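Local coordinates for protein yeast glycogen phosphorylase (Saccharomyces cerevisiae, PDB 1YGP) that belongs to the carbohydrate phosphorylases of the GT-B clan and carries a bound pyridoxal-5'-phosphate in a dimeric assembly, at residues Y187-E192 against S310-L315; V260-P265 against L279-P284. All coordinates share one frame; numbering follows the deposited sequence.

Interaction 1 of 2, residues Y187-E192 against S310-L315; sequences YGLRYE and SITAVL
The ring of Tyr191 lies against Leu315, whose CB sits over the ring centre, 3.7 Å from the centroid. This is a CH-pi contact over the face. The opposite face is covered nearer its rim by CB of Leu189, the last residue of strand 184-189. With CG of Leu315 anti to its backbone N (chi1 163°), the branch runs on across the ring, and CD1 comes to 3.7 Å from the Tyr191 OH. That hydroxyl is also hydrogen-bonded to the backbone O of Leu104. In this GT-B phosphorylase, the contact joins the end of strand 184-189 of the mixed sheet and the loop after it to the last turn of helix 303-313 and the residues that follow. The side chain of Leu315 is about 11 Å from the pyridoxal-5'-phosphate. The backbone link is Glu192 N to Thr312 O, a hydrogen bond of 3.0 Å. The same oxygen takes a CA-H...O contact from Tyr191. CG2 of Thr312 meets CD2 of Leu189 at 3.7 Å, while its OG1 is hydrogen-bonded to Ala282 N on strand 274-284. Glu192 is bent at chi2 (-63°), which brings OE2 back to Arg190 NH2 at 2.8 Å, a salt bridge with a weak hydrogen bond. Arg190 NH1 has a second acidic partner, Glu220.

Interaction 2 of 2, residues V260-P265 against L279-P284; sequences VAYDFP and LWQARP
Strands 260-265 and 279-284 run antiparallel, with Val260-Gln281 and Tyr262-Leu279 as hydrogen-bonded pairs and Ala261-Trp280 as the non-hydrogen-bonded pair between them. They belong to the two arms of a beta hairpin, strands 255-267 and 274-284, within the large mixed sheet. Four backbone bonds join them; Leu279 N to Tyr262 O, at 2.9 Å, is nearly straight (173°). On one face of the sheet, Ala261 CB rests 3.5 Å from CZ3 of Trp280. The indole extends beyond the strands to helix 322-350, where its NE1 is hydrogen-bonded to Ser339. The other face carries Val260, Tyr262, Leu279 and Gln281. Here the Arg283 chain, extended from CG to NE, reaches obliquely back and across to the partner strand and lays its guanidinium over Val260. CG1 of the valine stands over one face of that group, toward its rim, 3.4 Å from NH2. CG2 is 3.5 Å from NH1. The charged end of Arg283 is also held by Glu222 on strand 221-232, through a salt bridge at NH2, and by Asn224 at NH1. Tyr262, with CG anti to its carbonyl carbon (chi1 -77°), leans toward the partner strand and passes CE1 3.7 Å from CB of Gln281. Its ring stands almost perpendicular to the guanidinium, and its OH lies in the guanidinium plane, accepting a 3.2 Å hydrogen bond from Arg283 NH2.

From the N terminus, the chain first lays down strand 184-189 and the loop to Glu192. It then passes through strand 221-232 and the two arms of the hairpin. Interaction 2 pairs those arms across the 13 residues between its segments. Helix 303-313 follows, and its end returns to residues 187-192, where interaction 1 closes a much longer loop. Interaction 2 is therefore nested inside interaction 1. The two are directly joined: Gly188 O with Trp280 N, and Arg190 N with Trp280 O, are probable backbone hydrogen bonds. Arg190 also makes a cation-pi contact with Tyr262. Interaction 1 fastens the end of helix 303-313 to the end of strand 184-189, which neighbours hairpin arm 274-284 in the mixed sheet.

Interaction 1 of 2, residues Y187-E192 against S310-L315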
ATOM      1  N   TYR A 187      -5.608   1.271  21.406  1.00  2.00           N
ATOM      2  CA  TYR A 187      -4.868   2.130  20.518  1.00  2.94           C
ATOM      3  C   TYR A 187      -3.499   1.516  20.377  1.00  8.95           C
ATOM      4  O   TYR A 187      -2.934   1.102  21.398  1.00 16.75           O
ATOM      5  CB  TYR A 187      -4.676   3.536  21.076  1.00  4.20           C
ATOM      6  CG  TYR A 187      -5.859   4.468  20.914  1.00  2.00           C
ATOM      7  CD1 TYR A 187      -6.054   5.158  19.722  1.00  4.85           C
ATOM      8  CD2 TYR A 187      -6.769   4.598  21.956  1.00  5.80           C
ATOM      9  CE1 TYR A 187      -7.175   5.977  19.569  1.00  7.79           C
ATOM     10  CE2 TYR A 187      -7.888   5.408  21.815  1.00  4.96           C
ATOM     11  CZ  TYR A 187      -8.084   6.092  20.624  1.00 11.01           C
ATOM     12  OH  TYR A 187      -9.194   6.898  20.492  1.00 13.07           O
ATOM     13  N   GLY A 188      -2.905   1.513  19.181  1.00 11.81           N
ATOM     14  CA  GLY A 188      -1.585   0.937  18.962  1.00 12.83           C
ATOM     15  C   GLY A 188      -0.938   1.466  17.690  1.00 14.03           C
ATOM     16  O   GLY A 188      -1.311   2.544  17.201  1.00 18.26           O
ATOM     17  N   LEU A 189       0.021   0.738  17.103  1.00  9.53           N
ATOM     18  CA  LEU A 189       0.715   1.195  15.904  1.00  7.34           C
ATOM     19  C   LEU A 189       0.521   0.196  14.771  1.00  9.10           C
ATOM     20  O   LEU A 189       0.341  -0.995  15.004  1.00 12.55           O
ATOM     21  CB  LEU A 189       2.176   1.350  16.204  1.00  2.00           C
ATOM     22  CG  LEU A 189       2.541   2.440  17.181  1.00  2.00           C
ATOM     23  CD1 LEU A 189       3.868   2.155  17.873  1.00  2.00           C
ATOM     24  CD2 LEU A 189       2.546   3.733  16.413  1.00  2.01           C
ATOM     25  N   ARG A 190       0.515   0.626  13.525  1.00  7.78           N
ATOM     26  CA  ARG A 190       0.266  -0.267  12.427  1.00  7.11           C
ATOM     27  C   ARG A 190       1.646  -0.523  11.854  1.00  9.70           C
ATOM     28  O   ARG A 190       2.121   0.212  10.991  1.00 13.11           O
ATOM     29  CB  ARG A 190      -0.635   0.429  11.437  1.00  3.53           C
ATOM     30  CG  ARG A 190      -1.317  -0.544  10.521  1.00 10.15           C
ATOM     31  CD  ARG A 190      -2.079   0.219   9.456  1.00 14.00           C
ATOM     32  NE  ARG A 190      -1.178   0.619   8.397  1.00 19.77           N
ATOM     33  CZ  ARG A 190      -1.341   0.210   7.141  1.00 17.22           C
ATOM     34  NH1 ARG A 190      -2.337  -0.586   6.757  1.00  5.57           N
ATOM     35  NH2 ARG A 190      -0.450   0.600   6.245  1.00 21.26           N
ATOM     36  N   TYR A 191       2.343  -1.542  12.341  1.00  8.07           N
ATOM     37  CA  TYR A 191       3.668  -1.844  11.847  1.00  3.85           C
ATOM     38  C   TYR A 191       3.603  -2.316  10.403  1.00  8.61           C
ATOM     39  O   TYR A 191       2.809  -3.226  10.123  1.00 10.40           O
ATOM     40  CB  TYR A 191       4.260  -2.908  12.719  1.00  2.00           C
ATOM     41  CG  TYR A 191       4.350  -2.421  14.155  1.00  4.79           C
ATOM     42  CD1 TYR A 191       5.342  -1.521  14.533  1.00  5.78           C
ATOM     43  CD2 TYR A 191       3.427  -2.864  15.097  1.00  6.55           C
ATOM     44  CE1 TYR A 191       5.406  -1.076  15.845  1.00  6.96           C
ATOM     45  CE2 TYR A 191       3.488  -2.417  16.409  1.00  2.00           C
ATOM     46  CZ  TYR A 191       4.474  -1.527  16.776  1.00  2.00           C
ATOM     47  OH  TYR A 191       4.545  -1.069  18.081  1.00  9.99           O
ATOM     48  N   GLU A 192       4.369  -1.750   9.453  1.00  8.04           N
ATOM     49  CA  GLU A 192       4.341  -2.275   8.082  1.00 10.04           C
ATOM     50  C   GLU A 192       4.948  -3.652   7.972  1.00 11.59           C
ATOM     51  O   GLU A 192       4.484  -4.509   7.220  1.00 14.78           O
ATOM     52  CB  GLU A 192       5.136  -1.487   7.067  1.00 10.64           C
ATOM     53  CG  GLU A 192       4.652  -0.113   6.671  1.00 22.66           C
ATOM     54  CD  GLU A 192       3.299  -0.129   5.990  1.00 29.49           C
ATOM     55  OE1 GLU A 192       3.234  -0.451   4.796  1.00 28.97           O
ATOM     56  OE2 GLU A 192       2.321   0.192   6.679  1.00 39.14           O
ATOM     57  N   SER A 310       9.837   5.697   9.346  1.00  8.62           N
ATOM     58  CA  SER A 310      10.625   4.907  10.278  1.00  8.65           C
ATOM     59  C   SER A 310       9.793   4.585  11.507  1.00 10.94           C
ATOM     60  O   SER A 310       9.775   3.448  11.986  1.00 20.27           O
ATOM     61  CB  SER A 310      11.822   5.646  10.781  1.00 10.41           C
ATOM     62  OG  SER A 310      12.481   6.326   9.736  1.00 18.97           O
ATOM     63  N   ILE A 311       9.020   5.555  11.983  1.00  8.30           N
ATOM     64  CA  ILE A 311       8.237   5.412  13.200  1.00  6.08           C
ATOM     65  C   ILE A 311       7.245   4.260  13.144  1.00  7.12           C
ATOM     66  O   ILE A 311       7.003   3.664  14.193  1.00 13.06           O
ATOM     67  CB  ILE A 311       7.492   6.722  13.476  1.00  4.66           C
ATOM     68  CG1 ILE A 311       8.433   7.906  13.457  1.00  2.00           C
ATOM     69  CG2 ILE A 311       6.867   6.644  14.853  1.00  2.11           C
ATOM     70  CD1 ILE A 311       7.614   9.199  13.340  1.00  6.14           C
ATOM     71  N   THR A 312       6.598   3.890  12.040  1.00  7.15           N
ATOM     72  CA  THR A 312       5.758   2.707  12.089  1.00  5.35           C
ATOM     73  C   THR A 312       6.276   1.600  11.186  1.00  5.83           C
ATOM     74  O   THR A 312       5.557   0.642  10.881  1.00 12.72           O
ATOM     75  CB  THR A 312       4.326   3.105  11.732  1.00  2.00           C
ATOM     76  OG1 THR A 312       4.420   3.918  10.583  1.00 10.35           O
ATOM     77  CG2 THR A 312       3.615   3.867  12.826  1.00  2.00           C
ATOM     78  N   ALA A 313       7.538   1.642  10.755  1.00  4.52           N
ATOM     79  CA  ALA A 313       8.055   0.566   9.934  1.00  3.57           C
ATOM     80  C   ALA A 313       8.199  -0.775  10.627  1.00  5.83           C
ATOM     81  O   ALA A 313       7.715  -1.757  10.065  1.00  9.91           O
ATOM     82  CB  ALA A 313       9.418   0.869   9.385  1.00  2.00           C
ATOM     83  N   VAL A 314       8.782  -0.863  11.835  1.00  8.82           N
ATOM     84  CA  VAL A 314       9.130  -2.130  12.484  1.00  7.77           C
ATOM     85  C   VAL A 314       8.879  -2.096  13.987  1.00  9.43           C
ATOM     86  O   VAL A 314       9.083  -1.081  14.654  1.00 11.50           O
ATOM     87  CB  VAL A 314      10.627  -2.391  12.087  1.00  6.26           C
ATOM     88  CG1 VAL A 314      11.564  -2.875  13.172  1.00  7.07           C
ATOM     89  CG2 VAL A 314      10.552  -3.496  11.075  1.00  8.17           C
ATOM     90  N   LEU A 315       8.402  -3.198  14.535  1.00 12.39           N
ATOM     91  CA  LEU A 315       8.127  -3.326  15.959  1.00 16.03           C
ATOM     92  C   LEU A 315       9.407  -3.579  16.756  1.00 19.23           C
ATOM     93  O   LEU A 315      10.291  -4.294  16.290  1.00 22.96           O
ATOM     94  CB  LEU A 315       7.128  -4.458  16.091  1.00 15.27           C
ATOM     95  CG  LEU A 315       6.832  -5.189  17.372  1.00 16.62           C
ATOM     96  CD1 LEU A 315       6.371  -4.286  18.482  1.00 18.02           C
ATOM     97  CD2 LEU A 315       5.739  -6.161  17.033  1.00 20.69           C
TER

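Interaction 2 of 2, residues V260-P265 against L279-P284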
ATOM      1  N   VAL A 260      -2.148   8.936  10.967  1.00 10.37           N
ATOM      2  CA  VAL A 260      -3.382   8.686  10.257  1.00  7.44           C
ATOM      3  C   VAL A 260      -3.887   7.402  10.890  1.00  7.99           C
ATOM      4  O   VAL A 260      -3.097   6.457  11.065  1.00  9.19           O
ATOM      5  CB  VAL A 260      -3.043   8.531   8.761  1.00  8.32           C
ATOM      6  CG1 VAL A 260      -4.229   8.061   7.938  1.00  7.04           C
ATOM      7  CG2 VAL A 260      -2.581   9.890   8.267  1.00 12.01           C
ATOM      8  N   ALA A 261      -5.162   7.376  11.272  1.00  5.19           N
ATOM      9  CA  ALA A 261      -5.782   6.217  11.892  1.00  2.00           C
ATOM     10  C   ALA A 261      -6.266   5.174  10.906  1.00  4.42           C
ATOM     11  O   ALA A 261      -6.632   5.491   9.759  1.00  8.26           O
ATOM     12  CB  ALA A 261      -6.984   6.626  12.700  1.00  2.22           C
ATOM     13  N   TYR A 262      -6.237   3.916  11.363  1.00  2.00           N
ATOM     14  CA  TYR A 262      -6.766   2.759  10.661  1.00  2.00           C
ATOM     15  C   TYR A 262      -7.593   2.014  11.704  1.00  5.18           C
ATOM     16  O   TYR A 262      -7.133   1.720  12.817  1.00  7.57           O
ATOM     17  CB  TYR A 262      -5.656   1.851  10.171  1.00  2.00           C
ATOM     18  CG  TYR A 262      -4.935   2.355   8.935  1.00  6.01           C
ATOM     19  CD1 TYR A 262      -4.083   3.460   9.037  1.00  8.21           C
ATOM     20  CD2 TYR A 262      -5.115   1.726   7.700  1.00  7.44           C
ATOM     21  CE1 TYR A 262      -3.410   3.940   7.917  1.00  5.30           C
ATOM     22  CE2 TYR A 262      -4.437   2.205   6.565  1.00  5.78           C
ATOM     23  CZ  TYR A 262      -3.591   3.313   6.689  1.00  4.62           C
ATOM     24  OH  TYR A 262      -2.905   3.813   5.603  1.00  7.34           O
ATOM     25  N   ASP A 263      -8.862   1.791  11.404  1.00  4.20           N
ATOM     26  CA  ASP A 263      -9.775   1.102  12.274  1.00  2.00           C
ATOM     27  C   ASP A 263      -9.982  -0.374  11.975  1.00  6.63           C
ATOM     28  O   ASP A 263     -10.292  -0.815  10.859  1.00  6.10           O
ATOM     29  CB  ASP A 263     -11.084   1.838  12.212  1.00  2.00           C
ATOM     30  CG  ASP A 263     -11.106   3.114  13.038  1.00  6.89           C
ATOM     31  OD1 ASP A 263     -10.323   3.251  13.965  1.00  4.50           O
ATOM     32  OD2 ASP A 263     -11.932   3.983  12.778  1.00 11.86           O
ATOM     33  N   PHE A 264      -9.828  -1.168  13.011  1.00  7.36           N
ATOM     34  CA  PHE A 264     -10.005  -2.590  12.901  1.00 10.79           C
ATOM     35  C   PHE A 264     -11.246  -2.879  13.742  1.00  9.79           C
ATOM     36  O   PHE A 264     -11.229  -2.566  14.939  1.00 14.14           O
ATOM     37  CB  PHE A 264      -8.726  -3.263  13.445  1.00 15.88           C
ATOM     38  CG  PHE A 264      -8.833  -4.780  13.428  1.00 21.06           C
ATOM     39  CD1 PHE A 264      -9.396  -5.457  14.526  1.00 23.40           C
ATOM     40  CD2 PHE A 264      -8.436  -5.485  12.293  1.00 21.04           C
ATOM     41  CE1 PHE A 264      -9.566  -6.836  14.473  1.00 21.65           C
ATOM     42  CE2 PHE A 264      -8.611  -6.867  12.254  1.00 24.76           C
ATOM     43  CZ  PHE A 264      -9.176  -7.543  13.337  1.00 24.31           C
ATOM     44  N   PRO A 265     -12.357  -3.392  13.208  1.00  7.65           N
ATOM     45  CA  PRO A 265     -13.534  -3.769  13.979  1.00  7.59           C
ATOM     46  C   PRO A 265     -13.269  -4.997  14.855  1.00  6.82           C
ATOM     47  O   PRO A 265     -12.522  -5.875  14.437  1.00  9.10           O
ATOM     48  CB  PRO A 265     -14.578  -3.943  12.882  1.00  6.17           C
ATOM     49  CG  PRO A 265     -13.806  -4.480  11.717  1.00  9.24           C
ATOM     50  CD  PRO A 265     -12.536  -3.658  11.787  1.00  9.87           C
ATOM     51  N   LEU A 279      -5.305   1.939  15.081  1.00  6.49           N
ATOM     52  CA  LEU A 279      -3.868   1.829  14.956  1.00  5.18           C
ATOM     53  C   LEU A 279      -3.415   3.065  14.181  1.00  4.20           C
ATOM     54  O   LEU A 279      -4.197   3.597  13.389  1.00  3.80           O
ATOM     55  CB  LEU A 279      -3.563   0.531  14.217  1.00  5.49           C
ATOM     56  CG  LEU A 279      -4.289  -0.721  14.692  1.00  4.54           C
ATOM     57  CD1 LEU A 279      -4.572  -1.582  13.490  1.00  5.40           C
ATOM     58  CD2 LEU A 279      -3.486  -1.451  15.740  1.00  6.34           C
ATOM     59  N   TRP A 280      -2.205   3.562  14.402  1.00  2.00           N
ATOM     60  CA  TRP A 280      -1.723   4.742  13.739  1.00  2.00           C
ATOM     61  C   TRP A 280      -0.610   4.375  12.787  1.00  2.00           C
ATOM     62  O   TRP A 280       0.219   3.520  13.102  1.00  3.64           O
ATOM     63  CB  TRP A 280      -1.161   5.749  14.747  1.00  2.00           C
ATOM     64  CG  TRP A 280      -2.163   6.202  15.798  1.00  6.10           C
ATOM     65  CD1 TRP A 280      -2.165   5.711  17.088  1.00  2.00           C
ATOM     66  CD2 TRP A 280      -3.196   7.060  15.551  1.00  4.66           C
ATOM     67  NE1 TRP A 280      -3.214   6.255  17.653  1.00  2.00           N
ATOM     68  CE2 TRP A 280      -3.862   7.059  16.786  1.00  3.96           C
ATOM     69  CE3 TRP A 280      -3.664   7.816  14.474  1.00  2.00           C
ATOM     70  CZ2 TRP A 280      -5.024   7.822  16.931  1.00  5.39           C
ATOM     71  CZ3 TRP A 280      -4.825   8.575  14.636  1.00  4.87           C
ATOM     72  CH2 TRP A 280      -5.504   8.576  15.853  1.00  2.00           C
ATOM     73  N   GLN A 281      -0.552   5.037  11.637  1.00  5.45           N
ATOM     74  CA  GLN A 281       0.528   4.925  10.656  1.00  3.07           C
ATOM     75  C   GLN A 281       1.187   6.289  10.628  1.00  2.29           C
ATOM     76  O   GLN A 281       0.430   7.272  10.644  1.00  3.26           O
ATOM     77  CB  GLN A 281      -0.044   4.632   9.306  1.00  7.85           C
ATOM     78  CG  GLN A 281       0.908   4.822   8.140  1.00 16.79           C
ATOM     79  CD  GLN A 281       0.234   4.369   6.875  1.00 21.97           C
ATOM     80  OE1 GLN A 281       0.461   3.242   6.463  1.00 31.77           O
ATOM     81  NE2 GLN A 281      -0.633   5.138   6.226  1.00 14.90           N
ATOM     82  N   ALA A 282       2.515   6.413  10.581  1.00  2.00           N
ATOM     83  CA  ALA A 282       3.124   7.734  10.552  1.00  2.00           C
ATOM     84  C   ALA A 282       3.279   8.212   9.134  1.00  2.98           C
ATOM     85  O   ALA A 282       3.690   7.409   8.294  1.00  9.23           O
ATOM     86  CB  ALA A 282       4.506   7.756  11.127  1.00  5.58           C
ATOM     87  N   ARG A 283       2.956   9.458   8.805  1.00  2.89           N
ATOM     88  CA  ARG A 283       3.096   9.985   7.454  1.00  2.70           C
ATOM     89  C   ARG A 283       3.852  11.307   7.535  1.00  5.08           C
ATOM     90  O   ARG A 283       3.856  11.913   8.610  1.00  8.01           O
ATOM     91  CB  ARG A 283       1.738  10.192   6.829  1.00  2.00           C
ATOM     92  CG  ARG A 283       1.121   8.843   6.437  1.00  3.72           C
ATOM     93  CD  ARG A 283      -0.133   9.099   5.614  1.00 10.56           C
ATOM     94  NE  ARG A 283      -0.983   7.928   5.451  1.00 13.74           N
ATOM     95  CZ  ARG A 283      -2.273   8.026   5.078  1.00 15.06           C
ATOM     96  NH1 ARG A 283      -2.847   9.209   4.826  1.00 16.17           N
ATOM     97  NH2 ARG A 283      -3.035   6.933   5.015  1.00  5.10           N
ATOM     98  N   PRO A 284       4.621  11.739   6.523  1.00  5.09           N
ATOM     99  CA  PRO A 284       5.316  13.017   6.466  1.00  3.43           C
ATOM    100  C   PRO A 284       4.364  14.185   6.296  1.00  8.80           C
ATOM    101  O   PRO A 284       3.252  14.009   5.781  1.00  9.31           O
ATOM    102  CB  PRO A 284       6.237  12.878   5.309  1.00  4.03           C
ATOM    103  CG  PRO A 284       5.405  12.025   4.376  1.00  2.00           C
ATOM    104  CD  PRO A 284       4.916  10.966   5.322  1.00  3.65           C
TER